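Local coordinates for protein putative cytochrome P450 120 (Synechocystis sp., PDB 2VE3) that binds heme and retinoic acid and probably acts as a monooxygenase of the cytochrome P450 family, at residues E206-I211 with E243-I248; T157-E162 with E222-I227; V56-G61 with I346-A351; P353-D358 with H375-A380; Q420-V425 with D434-K439. All coordinates share one frame; numbering follows the deposited sequence.

Contact 1: residues E206-I211 with E243-I248; sequences ELEKII and ELKDQI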
# COMPACT_ATOMS: atom_id res chain seq x y z
N GLU A 206 -12.26 -3.64 -20.42
CA GLU A 206 -11.59 -4.95 -20.42
C GLU A 206 -12.03 -5.87 -19.30
O GLU A 206 -12.23 -7.06 -19.52
CB GLU A 206 -10.07 -4.78 -20.34
CG GLU A 206 -9.45 -4.27 -21.61
CD GLU A 206 -9.80 -5.16 -22.79
OE1 GLU A 206 -9.27 -6.30 -22.84
OE2 GLU A 206 -10.61 -4.72 -23.65
N LEU A 207 -12.15 -5.32 -18.09
CA LEU A 207 -12.53 -6.11 -16.93
C LEU A 207 -13.98 -6.61 -17.09
O LEU A 207 -14.28 -7.72 -16.68
CB LEU A 207 -12.35 -5.34 -15.61
CG LEU A 207 -11.08 -4.54 -15.28
CD1 LEU A 207 -11.20 -3.95 -13.88
CD2 LEU A 207 -9.76 -5.34 -15.43
N GLU A 208 -14.83 -5.78 -17.69
CA GLU A 208 -16.18 -6.20 -18.09
C GLU A 208 -16.12 -7.43 -19.00
O GLU A 208 -16.84 -8.40 -18.76
CB GLU A 208 -16.97 -5.06 -18.75
CG GLU A 208 -18.36 -5.48 -19.29
CD GLU A 208 -19.36 -4.33 -19.43
OE1 GLU A 208 -19.19 -3.27 -18.77
OE2 GLU A 208 -20.35 -4.51 -20.18
N LYS A 209 -15.24 -7.40 -20.00
CA LYS A 209 -15.02 -8.54 -20.90
C LYS A 209 -14.54 -9.76 -20.12
O LYS A 209 -15.08 -10.86 -20.29
CB LYS A 209 -14.02 -8.21 -22.01
CG LYS A 209 -14.56 -7.30 -23.11
CD LYS A 209 -15.13 -8.10 -24.28
CE LYS A 209 -15.84 -7.20 -25.30
NZ LYS A 209 -16.85 -7.95 -26.13
N ILE A 210 -13.52 -9.56 -19.28
CA ILE A 210 -12.95 -10.63 -18.45
C ILE A 210 -14.02 -11.25 -17.55
O ILE A 210 -14.04 -12.47 -17.39
CB ILE A 210 -11.77 -10.12 -17.60
CG1 ILE A 210 -10.54 -9.86 -18.46
CG2 ILE A 210 -11.41 -11.12 -16.51
CD1 ILE A 210 -9.55 -8.92 -17.83
N ILE A 211 -14.89 -10.42 -16.97
CA ILE A 211 -15.97 -10.90 -16.09
C ILE A 211 -17.04 -11.72 -16.84
O ILE A 211 -17.46 -12.78 -16.36
CB ILE A 211 -16.62 -9.73 -15.27
CG1 ILE A 211 -15.68 -9.26 -14.17
CG2 ILE A 211 -17.96 -10.14 -14.66
CD1 ILE A 211 -16.00 -7.86 -13.63
N GLU A 243 -20.16 -2.56 -9.67
CA GLU A 243 -19.47 -2.83 -8.41
C GLU A 243 -18.36 -3.88 -8.53
O GLU A 243 -17.26 -3.71 -7.95
CB GLU A 243 -20.45 -3.20 -7.29
CG GLU A 243 -19.74 -3.74 -6.06
CD GLU A 243 -20.44 -3.46 -4.76
OE1 GLU A 243 -21.66 -3.14 -4.76
OE2 GLU A 243 -19.73 -3.57 -3.72
N LEU A 244 -18.64 -4.94 -9.29
CA LEU A 244 -17.65 -5.99 -9.58
C LEU A 244 -16.38 -5.44 -10.22
O LEU A 244 -15.27 -5.81 -9.85
CB LEU A 244 -18.25 -7.03 -10.53
CG LEU A 244 -19.29 -8.04 -10.01
CD1 LEU A 244 -19.92 -8.84 -11.17
CD2 LEU A 244 -18.64 -8.97 -9.01
N LYS A 245 -16.56 -4.54 -11.19
CA LYS A 245 -15.44 -3.93 -11.89
C LYS A 245 -14.63 -2.96 -11.01
O LYS A 245 -13.41 -2.96 -11.06
CB LYS A 245 -15.92 -3.27 -13.16
CG LYS A 245 -16.74 -4.21 -14.05
CD LYS A 245 -16.93 -3.67 -15.45
CE LYS A 245 -17.62 -2.35 -15.49
NZ LYS A 245 -17.76 -1.94 -16.92
N ASP A 246 -15.33 -2.14 -10.22
CA ASP A 246 -14.69 -1.22 -9.27
C ASP A 246 -13.92 -1.97 -8.18
O ASP A 246 -12.84 -1.53 -7.77
CB ASP A 246 -15.72 -0.29 -8.63
CG ASP A 246 -15.95 1.00 -9.43
OD1 ASP A 246 -15.41 1.12 -10.55
OD2 ASP A 246 -16.66 1.90 -8.92
N GLN A 247 -14.47 -3.10 -7.74
CA GLN A 247 -13.84 -3.90 -6.68
C GLN A 247 -12.55 -4.61 -7.14
O GLN A 247 -11.57 -4.62 -6.40
CB GLN A 247 -14.83 -4.89 -6.03
CG GLN A 247 -16.05 -4.25 -5.30
CD GLN A 247 -15.69 -3.46 -4.03
OE1 GLN A 247 -14.52 -3.17 -3.75
NE2 GLN A 247 -16.71 -3.12 -3.26
N ILE A 248 -12.53 -5.20 -8.35
CA ILE A 248 -11.30 -5.81 -8.85
C ILE A 248 -10.28 -4.77 -9.23
O ILE A 248 -9.10 -4.99 -9.04
CB ILE A 248 -11.45 -6.80 -10.06
CG1 ILE A 248 -12.63 -6.42 -10.95
CG2 ILE A 248 -11.48 -8.24 -9.55
CD1 ILE A 248 -12.79 -7.28 -12.23

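Contact 2: residues T157-E162 with E222-I227; sequences TLFMGE and EDALGI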
# COMPACT_ATOMS: atom_id res chain seq x y z
N THR A 157 -2.52 -12.21 -12.13
CA THR A 157 -2.59 -13.67 -12.11
C THR A 157 -3.45 -14.24 -10.99
O THR A 157 -4.36 -15.03 -11.25
CB THR A 157 -1.17 -14.29 -12.06
OG1 THR A 157 -0.47 -13.92 -13.24
CG2 THR A 157 -1.22 -15.83 -11.95
N LEU A 158 -3.17 -13.85 -9.75
CA LEU A 158 -3.83 -14.46 -8.59
C LEU A 158 -5.26 -13.96 -8.35
O LEU A 158 -6.07 -14.68 -7.75
CB LEU A 158 -2.99 -14.29 -7.32
CG LEU A 158 -1.67 -15.07 -7.24
CD1 LEU A 158 -0.91 -14.60 -6.03
CD2 LEU A 158 -1.91 -16.59 -7.16
N PHE A 159 -5.57 -12.74 -8.81
CA PHE A 159 -6.90 -12.16 -8.60
C PHE A 159 -7.86 -12.41 -9.76
O PHE A 159 -9.08 -12.42 -9.57
CB PHE A 159 -6.83 -10.66 -8.28
CG PHE A 159 -6.02 -10.32 -7.05
CD1 PHE A 159 -5.85 -11.24 -6.02
CD2 PHE A 159 -5.44 -9.06 -6.92
CE1 PHE A 159 -5.12 -10.92 -4.89
CE2 PHE A 159 -4.70 -8.73 -5.79
CZ PHE A 159 -4.53 -9.66 -4.78
N MET A 160 -7.32 -12.59 -10.96
CA MET A 160 -8.14 -12.78 -12.15
C MET A 160 -7.94 -14.13 -12.85
O MET A 160 -8.93 -14.79 -13.18
CB MET A 160 -7.91 -11.62 -13.13
CG MET A 160 -8.53 -10.29 -12.66
SD MET A 160 -8.51 -9.05 -13.95
CE MET A 160 -6.74 -8.82 -14.16
N GLY A 161 -6.69 -14.53 -13.06
CA GLY A 161 -6.38 -15.77 -13.81
C GLY A 161 -5.18 -15.61 -14.73
O GLY A 161 -4.81 -14.49 -15.11
N GLU A 162 -4.57 -16.75 -15.11
CA GLU A 162 -3.30 -16.79 -15.85
C GLU A 162 -3.34 -16.24 -17.29
O GLU A 162 -2.47 -15.46 -17.68
CB GLU A 162 -2.69 -18.20 -15.82
N GLU A 222 -11.29 -20.02 -6.66
CA GLU A 222 -9.84 -20.16 -6.55
C GLU A 222 -9.17 -18.80 -6.31
O GLU A 222 -8.20 -18.71 -5.54
CB GLU A 222 -9.26 -20.83 -7.80
N ASP A 223 -9.73 -17.77 -6.94
CA ASP A 223 -9.20 -16.41 -6.94
C ASP A 223 -10.20 -15.36 -6.44
O ASP A 223 -11.35 -15.68 -6.09
CB ASP A 223 -8.70 -16.04 -8.34
CG ASP A 223 -9.80 -16.07 -9.40
OD1 ASP A 223 -10.97 -16.40 -9.09
OD2 ASP A 223 -9.50 -15.75 -10.57
N ALA A 224 -9.76 -14.09 -6.43
CA ALA A 224 -10.56 -12.97 -5.96
C ALA A 224 -11.80 -12.70 -6.81
O ALA A 224 -12.88 -12.47 -6.27
CB ALA A 224 -9.70 -11.71 -5.83
N LEU A 225 -11.65 -12.73 -8.14
CA LEU A 225 -12.76 -12.48 -9.06
C LEU A 225 -13.89 -13.52 -8.92
O LEU A 225 -15.07 -13.16 -8.89
CB LEU A 225 -12.26 -12.43 -10.52
CG LEU A 225 -13.29 -12.12 -11.62
CD1 LEU A 225 -14.02 -10.79 -11.39
CD2 LEU A 225 -12.67 -12.17 -13.01
N GLY A 226 -13.51 -14.79 -8.81
CA GLY A 226 -14.44 -15.88 -8.52
C GLY A 226 -15.17 -15.70 -7.20
O GLY A 226 -16.38 -15.87 -7.14
N ILE A 227 -14.42 -15.33 -6.16
CA ILE A 227 -15.01 -14.97 -4.87
C ILE A 227 -16.07 -13.86 -4.97
O ILE A 227 -17.16 -13.98 -4.40
CB ILE A 227 -13.93 -14.69 -3.77
CG1 ILE A 227 -13.25 -16.00 -3.38
CG2 ILE A 227 -14.56 -14.09 -2.51
CD1 ILE A 227 -12.13 -15.88 -2.38

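Contact 3: residues V56-G61 with I346-A351; sequences VIFISG and ISQTHA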
# COMPACT_ATOMS: atom_id res chain seq x y z
N VAL A 56 -7.81 20.79 6.01
CA VAL A 56 -7.29 19.51 6.50
C VAL A 56 -6.35 19.71 7.70
O VAL A 56 -5.48 20.57 7.66
CB VAL A 56 -6.54 18.71 5.37
CG1 VAL A 56 -6.24 17.26 5.79
CG2 VAL A 56 -7.35 18.70 4.03
N ILE A 57 -6.55 18.91 8.75
CA ILE A 57 -5.64 18.89 9.90
C ILE A 57 -4.78 17.63 9.81
O ILE A 57 -5.30 16.53 9.73
CB ILE A 57 -6.41 18.94 11.26
CG1 ILE A 57 -7.32 20.18 11.30
CG2 ILE A 57 -5.43 18.93 12.45
CD1 ILE A 57 -8.08 20.37 12.61
N PHE A 58 -3.46 17.81 9.78
CA PHE A 58 -2.52 16.69 9.80
C PHE A 58 -2.09 16.37 11.25
O PHE A 58 -1.63 17.24 11.98
CB PHE A 58 -1.28 17.02 8.97
CG PHE A 58 -1.45 16.81 7.47
CD1 PHE A 58 -0.54 16.03 6.76
CD2 PHE A 58 -2.49 17.43 6.76
CE1 PHE A 58 -0.67 15.84 5.38
CE2 PHE A 58 -2.61 17.25 5.38
CZ PHE A 58 -1.70 16.46 4.70
N ILE A 59 -2.24 15.10 11.62
CA ILE A 59 -1.82 14.58 12.92
C ILE A 59 -0.94 13.35 12.72
O ILE A 59 -0.95 12.74 11.64
CB ILE A 59 -3.05 14.18 13.79
CG1 ILE A 59 -3.87 13.06 13.12
CG2 ILE A 59 -3.88 15.41 14.12
CD1 ILE A 59 -5.00 12.48 13.96
N SER A 60 -0.18 12.99 13.77
CA SER A 60 0.63 11.75 13.79
C SER A 60 1.01 11.28 15.21
O SER A 60 0.78 11.97 16.20
CB SER A 60 1.88 11.89 12.91
OG SER A 60 2.76 12.85 13.45
N GLY A 61 1.62 10.10 15.30
CA GLY A 61 1.99 9.55 16.60
C GLY A 61 0.90 8.67 17.18
O GLY A 61 -0.25 8.72 16.76
N ILE A 346 1.23 8.21 8.56
CA ILE A 346 1.99 7.01 8.93
C ILE A 346 3.50 7.29 8.84
O ILE A 346 4.27 6.89 9.70
CB ILE A 346 1.60 5.79 8.04
CG1 ILE A 346 0.10 5.51 8.12
CG2 ILE A 346 2.43 4.54 8.41
CD1 ILE A 346 -0.40 4.59 7.04
N SER A 347 3.90 7.99 7.79
CA SER A 347 5.30 8.39 7.63
C SER A 347 5.81 9.20 8.83
O SER A 347 6.92 8.98 9.29
CB SER A 347 5.47 9.17 6.32
OG SER A 347 4.48 10.18 6.21
N GLN A 348 5.01 10.14 9.34
CA GLN A 348 5.41 10.92 10.51
C GLN A 348 5.47 10.07 11.80
O GLN A 348 6.43 10.17 12.57
CB GLN A 348 4.52 12.17 10.70
CG GLN A 348 4.52 13.14 9.53
CD GLN A 348 3.45 14.24 9.61
OE1 GLN A 348 3.02 14.77 8.59
NE2 GLN A 348 3.01 14.59 10.82
N THR A 349 4.45 9.23 12.01
CA THR A 349 4.40 8.37 13.19
C THR A 349 5.63 7.47 13.26
O THR A 349 6.22 7.30 14.33
CB THR A 349 3.12 7.50 13.23
OG1 THR A 349 1.97 8.33 13.11
CG2 THR A 349 3.02 6.72 14.55
N HIS A 350 6.03 6.94 12.11
CA HIS A 350 7.16 6.00 12.03
C HIS A 350 8.52 6.67 12.10
O HIS A 350 9.54 5.99 12.20
CB HIS A 350 7.04 5.16 10.76
CG HIS A 350 5.93 4.15 10.80
ND1 HIS A 350 5.77 3.19 9.83
CD2 HIS A 350 4.92 3.97 11.68
CE1 HIS A 350 4.71 2.46 10.12
NE2 HIS A 350 4.18 2.91 11.23
N ALA A 351 8.53 8.00 12.06
CA ALA A 351 9.76 8.78 12.23
C ALA A 351 9.84 9.43 13.61
O ALA A 351 10.78 10.17 13.89
CB ALA A 351 9.87 9.85 11.12
O HOH W 1 4.78 11.74 15.05

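Contact 4: residues P353-D358 with H375-A380; sequences PDLYPD and HNPPFA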
# COMPACT_ATOMS: atom_id res chain seq x y z
N PRO A 353 10.94 9.97 17.15
CA PRO A 353 12.11 9.46 17.89
C PRO A 353 11.81 8.87 19.27
O PRO A 353 12.62 8.10 19.78
CB PRO A 353 13.04 10.67 17.98
CG PRO A 353 12.15 11.87 17.85
CD PRO A 353 10.97 11.44 17.01
N ASP A 354 10.67 9.22 19.85
CA ASP A 354 10.20 8.62 21.10
C ASP A 354 9.72 7.19 20.87
O ASP A 354 10.00 6.28 21.66
CB ASP A 354 9.05 9.43 21.71
CG ASP A 354 9.44 10.85 22.06
OD1 ASP A 354 10.64 11.10 22.31
OD2 ASP A 354 8.54 11.72 22.11
N LEU A 355 8.97 7.01 19.79
CA LEU A 355 8.56 5.70 19.31
C LEU A 355 9.71 4.88 18.74
O LEU A 355 9.83 3.68 18.99
CB LEU A 355 7.47 5.89 18.25
CG LEU A 355 6.01 5.51 18.52
CD1 LEU A 355 5.64 5.54 20.01
CD2 LEU A 355 5.04 6.37 17.67
N TYR A 356 10.57 5.53 17.96
CA TYR A 356 11.66 4.86 17.25
C TYR A 356 12.99 5.57 17.48
O TYR A 356 13.38 6.43 16.70
CB TYR A 356 11.33 4.74 15.75
CG TYR A 356 10.04 4.00 15.52
CD1 TYR A 356 9.96 2.62 15.74
CD2 TYR A 356 8.88 4.68 15.16
CE1 TYR A 356 8.78 1.93 15.56
CE2 TYR A 356 7.68 4.00 14.98
CZ TYR A 356 7.64 2.64 15.17
OH TYR A 356 6.48 1.96 14.98
N PRO A 357 13.68 5.23 18.58
CA PRO A 357 14.99 5.83 18.89
C PRO A 357 15.97 5.69 17.72
O PRO A 357 16.17 4.59 17.21
CB PRO A 357 15.47 5.01 20.10
CG PRO A 357 14.21 4.57 20.76
CD PRO A 357 13.27 4.26 19.62
N ASP A 358 16.56 6.82 17.29
CA ASP A 358 17.31 6.94 16.03
C ASP A 358 16.42 6.50 14.87
O ASP A 358 16.68 5.45 14.26
CB ASP A 358 18.59 6.09 16.04
CG ASP A 358 19.64 6.63 16.98
OD1 ASP A 358 19.69 7.86 17.19
OD2 ASP A 358 20.44 5.79 17.49
N HIS A 375 6.91 -3.03 23.50
CA HIS A 375 6.13 -2.39 24.55
C HIS A 375 5.94 -0.88 24.34
O HIS A 375 5.83 -0.13 25.30
CB HIS A 375 6.63 -2.74 25.98
CG HIS A 375 8.10 -3.03 26.09
ND1 HIS A 375 8.59 -4.29 26.36
CD2 HIS A 375 9.18 -2.22 25.98
CE1 HIS A 375 9.91 -4.25 26.40
NE2 HIS A 375 10.29 -3.00 26.18
N ASN A 376 5.88 -0.47 23.07
CA ASN A 376 5.44 0.88 22.69
C ASN A 376 3.93 1.00 22.96
O ASN A 376 3.25 -0.02 23.12
CB ASN A 376 5.74 1.15 21.19
CG ASN A 376 6.99 2.02 20.97
OD1 ASN A 376 7.42 2.77 21.85
ND2 ASN A 376 7.56 1.94 19.77
N PRO A 377 3.40 2.24 23.03
CA PRO A 377 1.94 2.39 23.08
C PRO A 377 1.24 1.76 21.87
O PRO A 377 1.89 1.50 20.86
CB PRO A 377 1.74 3.91 23.10
CG PRO A 377 3.03 4.49 22.63
CD PRO A 377 4.08 3.54 23.10
N PRO A 378 -0.06 1.44 21.99
CA PRO A 378 -0.82 1.01 20.82
C PRO A 378 -0.78 2.05 19.69
O PRO A 378 -0.68 3.24 19.96
CB PRO A 378 -2.26 0.89 21.35
CG PRO A 378 -2.08 0.61 22.82
CD PRO A 378 -0.88 1.41 23.23
N PHE A 379 -0.84 1.57 18.45
CA PHE A 379 -0.94 2.45 17.25
C PHE A 379 0.35 3.21 16.94
O PHE A 379 0.32 4.30 16.35
CB PHE A 379 -2.14 3.40 17.35
CG PHE A 379 -3.47 2.70 17.49
CD1 PHE A 379 -3.98 1.93 16.44
CD2 PHE A 379 -4.20 2.80 18.67
CE1 PHE A 379 -5.21 1.27 16.57
CE2 PHE A 379 -5.45 2.14 18.81
CZ PHE A 379 -5.94 1.38 17.75
N ALA A 380 1.47 2.58 17.30
CA ALA A 380 2.80 3.13 17.11
C ALA A 380 3.43 2.66 15.77
O ALA A 380 4.22 3.38 15.14
CB ALA A 380 3.68 2.73 18.30
O HOH W 2 6.25 0.19 17.34

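Contact 5: residues Q420-V425 with D434-K439; sequences QNLELV and DNLRVK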
# COMPACT_ATOMS: atom_id res chain seq x y z
N GLN A 420 24.36 6.56 -7.69
CA GLN A 420 22.96 6.74 -8.10
C GLN A 420 22.26 7.54 -7.02
O GLN A 420 22.76 7.67 -5.91
CB GLN A 420 22.25 5.42 -8.35
CG GLN A 420 22.22 4.47 -7.14
CD GLN A 420 21.51 3.19 -7.47
OE1 GLN A 420 20.29 3.19 -7.73
NE2 GLN A 420 22.24 2.09 -7.48
N ASN A 421 21.11 8.12 -7.36
CA ASN A 421 20.25 8.76 -6.37
C ASN A 421 19.29 7.74 -5.74
O ASN A 421 18.42 7.21 -6.42
CB ASN A 421 19.47 9.91 -7.02
CG ASN A 421 18.97 10.89 -6.03
OD1 ASN A 421 19.05 10.67 -4.83
ND2 ASN A 421 18.45 12.00 -6.51
N LEU A 422 19.49 7.44 -4.45
CA LEU A 422 18.66 6.50 -3.70
C LEU A 422 17.57 7.26 -2.95
O LEU A 422 16.80 6.68 -2.18
CB LEU A 422 19.50 5.68 -2.72
CG LEU A 422 20.57 4.73 -3.28
CD1 LEU A 422 21.49 4.19 -2.17
CD2 LEU A 422 19.92 3.59 -4.06
N GLU A 423 17.53 8.56 -3.17
CA GLU A 423 16.55 9.44 -2.54
C GLU A 423 15.13 9.05 -2.94
O GLU A 423 14.88 8.68 -4.09
CB GLU A 423 16.82 10.89 -2.94
CG GLU A 423 16.42 11.91 -1.91
CD GLU A 423 17.41 12.01 -0.77
OE1 GLU A 423 18.37 11.20 -0.75
OE2 GLU A 423 17.24 12.90 0.10
N LEU A 424 14.20 9.16 -2.00
CA LEU A 424 12.87 8.60 -2.17
C LEU A 424 11.84 9.64 -2.61
O LEU A 424 11.68 10.68 -1.97
CB LEU A 424 12.41 7.90 -0.87
CG LEU A 424 13.18 6.67 -0.36
CD1 LEU A 424 12.70 6.30 1.05
CD2 LEU A 424 13.08 5.48 -1.30
N VAL A 425 11.17 9.36 -3.72
CA VAL A 425 10.05 10.18 -4.18
C VAL A 425 8.76 9.40 -3.99
O VAL A 425 8.79 8.17 -3.96
CB VAL A 425 10.20 10.65 -5.66
CG1 VAL A 425 11.30 11.73 -5.76
CG2 VAL A 425 10.53 9.51 -6.57
N ASP A 434 16.55 7.20 -8.79
CA ASP A 434 17.24 6.55 -9.91
C ASP A 434 16.87 5.10 -10.16
O ASP A 434 17.66 4.36 -10.76
CB ASP A 434 18.77 6.70 -9.80
CG ASP A 434 19.25 8.09 -10.19
OD1 ASP A 434 18.42 8.90 -10.65
OD2 ASP A 434 20.45 8.38 -10.01
N ASN A 435 15.67 4.70 -9.73
CA ASN A 435 15.06 3.40 -10.06
C ASN A 435 15.82 2.13 -9.65
O ASN A 435 15.60 1.06 -10.22
CB ASN A 435 14.68 3.31 -11.53
CG ASN A 435 13.75 4.42 -11.97
OD1 ASN A 435 12.59 4.48 -11.56
ND2 ASN A 435 14.25 5.31 -12.82
N LEU A 436 16.71 2.26 -8.67
CA LEU A 436 17.38 1.13 -8.01
C LEU A 436 18.24 0.31 -8.95
O LEU A 436 17.86 -0.79 -9.37
CB LEU A 436 16.36 0.24 -7.31
CG LEU A 436 16.43 -0.04 -5.80
CD1 LEU A 436 15.92 -1.44 -5.53
CD2 LEU A 436 17.80 0.22 -5.15
N ARG A 437 19.42 0.83 -9.26
CA ARG A 437 20.34 0.14 -10.15
C ARG A 437 21.16 -0.84 -9.34
O ARG A 437 21.81 -0.47 -8.37
CB ARG A 437 21.26 1.15 -10.86
CG ARG A 437 20.50 2.20 -11.65
CD ARG A 437 21.43 3.18 -12.36
NE ARG A 437 20.66 3.97 -13.33
CZ ARG A 437 20.32 3.54 -14.54
NH1 ARG A 437 20.70 2.33 -14.95
NH2 ARG A 437 19.61 4.31 -15.35
N VAL A 438 21.12 -2.11 -9.75
CA VAL A 438 21.76 -3.21 -9.03
C VAL A 438 22.50 -4.17 -9.96
O VAL A 438 22.29 -4.14 -11.17
CB VAL A 438 20.72 -4.04 -8.22
CG1 VAL A 438 20.02 -3.17 -7.18
CG2 VAL A 438 19.70 -4.72 -9.17
N LYS A 439 23.39 -4.98 -9.40
CA LYS A 439 23.87 -6.19 -10.04
C LYS A 439 23.56 -7.30 -9.06
O LYS A 439 23.84 -7.15 -7.87
CB LYS A 439 25.38 -6.14 -10.29
CG LYS A 439 25.76 -5.63 -11.68
CD LYS A 439 27.18 -5.09 -11.71
CE LYS A 439 27.39 -4.18 -12.92
NZ LYS A 439 28.66 -3.42 -12.77
O HOH W 3 17.99 4.54 -7.44

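Contact 1: residues E206-I211 with E243-I248
Lys245 NZ donates to Glu208 OE1 over 2.7 Å, a salt bridge that ties the two helices together at the edge of their crossing. The carboxylate oxygen is met on its anti lone pair, the side facing away from OE2, while OE2 makes a long, weak ion pair with Lys212. Glu208 reaches toward the lysine with CG anti to its backbone N (chi1 175°) and an extended chain; the lysine bends at chi3 (-59°), which brings its methylenes over the other helix, with CD 3.6 Å from Glu208 CB. Lysine suits this place because its long aliphatic shaft packs and its amine still arrives at the acid. Beneath the charges the contact is mostly apolar. Ile211 CD1 rests against Ile248 CD1 at 3.5 Å, the two isoleucines sliding past each other in opposite directions, and Ile211 CD1 also meets Leu244 CB at 3.9 Å. Leu207 closes the other flank, its CD1 lying 3.7 Å from Lys245 O. Branched residues thus fill the wedge between helix segments whose axes come within 9.7 Å at 110°. The segment 243-248 lies in the first turns of the long helix 241-272. Asp246 adds a second bridge between the helices, to Arg200 of helix 192-215, while Glu243 pairs with Arg104. Helix 192-215 lies across helix 241-272, and helix 224-230 packs against both through Leu225, which touches Ile211 and Ile248.

Contact 2: residues T157-E162 with E222-I227
Leu225 N donates to Phe159 O across 3.0 Å, with an N-H...O angle of 153° and the donor in the carbonyl plane. It joins the carbonyl at the end of helix 143-159 to an amide of the first turn of helix 224-230, so two backbone groups at helix ends satisfy each other. Beside this bond Ala224 CB sits 3.9 Å from Phe159 CD1; the small residue lets the backbones come close, with CA atoms of Phe159 and Ala224 4.6 Å apart. Leu158 O packs against Asp223 CB. Asp223 is the N-cap: its OD1 accepts from Gly226 N at 3.0 Å, met from above the carboxylate plane, because chi1 of 61° turns the carboxylate back over the helix start. A side chain on Gly226 would collide with that oxygen. Asp223 OD2 lies 2.8 Å from Met160 O, two acceptors with no bond between them; Arg214 provides the positive charge there, in a salt bridge with OD2 and a weak hydrogen bond with Met160 O. With alanine in place of Asp223, Gly226 N would probably lose its cap and Arg214 its carboxylate mate. Gly161, with positive phi, lets the chain leave helix 143-159. Phe159 also touches the heme. The contact is an N-capped helix start docked on a helix end, in the helical part of the P450 fold.

Contact 3: residues V56-G61 with I346-A351
The strand 54-59 of the five-stranded mixed sheet and the short helix 346-349, which directly follows its neighbouring strand 341-345, meet here where the first strand gives way to helix 62-68. Gly61 N donates to Thr349 OG1 over 2.8 Å, nearly straight at 167°. With OG1 anti to the carbonyl carbon (chi1 -54°), the hydroxyl also bonds Gln345 O one turn back, so threonine serves both its own helix and the strand's end; its CG2 packs on Gly61 CA at 3.6 Å. Gly61 occupies the N-cap of helix 62-68, with backbone angles that leave no room for a CB. In the P450 fold this sheet forms the beta-rich side of the molecule, and Phe58 on it touches the bound retinoic acid. Gln348 runs out extended toward the strand: its NE2 gives Ser60 OG a bond of 3.2 Å, tilted 23° from the amide plane, and its OE1 stands at the edge of the Phe58 ring, buried and without a polar partner in the model. A leucine in place of Gln348 would probably deprive Ser60 OG of this donor, loosening the hold of the helix on the strand's end. A water bonds Ser60 OG at 2.8 Å and donates weakly to Gln348 O.

Contact 4: residues P353-D358 with H375-A380
The two irregular segments come nearest at Leu355 and Asn376, whose CA atoms are 6.7 Å apart, with 353-355 in helical angles but lacking the regular bonds. Asn376 ND2 donates to Leu355 O over 3.0 Å, almost straight at 173° and in its own amide plane, so a side-chain N-H satisfies this backbone carbonyl. Leu355 fills the space between: its CG meets Ala380 CB at 3.6 Å and its CD1 meets Pro377 CG at 3.8 Å, a branched residue spread over a small and a rigid one. Tyr356 lays its hydroxyl beyond them and donates from OH to Ala380 O over 2.7 Å, coming from above the carbonyl plane (56°). A water donates to this hydroxyl at 3.0 Å and accepts from Asn376 ND2, linking the two polar ends. Arg366, of the PERF sequence, bonds the carbonyls of Pro357 and Asp358; this irregular coil, here held by side-chain-to-backbone bonds, belongs to the meander region that precedes the heme-binding loop in P450s.

Contact 5: residues Q420-V425 with D434-K439
The Gln420 amide presents its edge to the backbone of Arg437: OE1 accepts from Arg437 N at 2.9 Å and NE2 donates to Arg437 O at 2.7 Å. The second bond lies near the amide plane and on a lone pair of Arg437 O, whereas the first is tilted 20° from the plane of the amide carbonyl. Glutamine suits this place because its flat end offers acceptor and donor side by side, imitating a neighbouring strand. With CG placed between the backbone N and the carbonyl carbon (chi1 59°), the extended chain carries the amide across to Arg437. NE2 also reaches Leu417 O, and OE1 takes a second donor, a water that also donates to Asn421 O and accepts from Leu436 N. The Asp434 carboxylate, in contrast, is met over its face: Asn421 N comes to OD2 at 2.7 Å, 55° out of the plane, while Asp434 N returns a bond to Asn421 O at 3.0 Å. These bonds close the base of the hairpin made by strands 424-426 and 430-432, whose turn reaches the retinoic acid pocket, and lead into strand 437-442. Asn421 OD1 accepts from Glu423 N at 3.1 Å, an Asx turn that bends the chain toward the hairpin. On the inner side Leu422 CD2 and Leu436 CD2 touch at 4.1 Å, both also packing on helix 241-272; Arg437 directs its guanidinium outward to a salt bridge with Glu140.

Contacts 1 and 2 form one helical cluster, their centres about 12 Å apart: helix 224-230 of contact 2 follows helix 192-215 and precedes helix 241-272, the two helices of contact 1. Along the chain these two interleave, nested within the loop closed by contact 3. Contacts 3 and 4 also touch, centres about 13 Å apart, on the opposite side of the chain's centre from the first pair; contact 4 begins just after contact 3 closes. Contact 5 comes last, its centre about 26 Å from that of contact 3. Together they sample helices, sheet and C-terminal strands of one P450 domain; Phe159 of contact 2 touches the heme and Phe58 of contact 3 the retinoic acid.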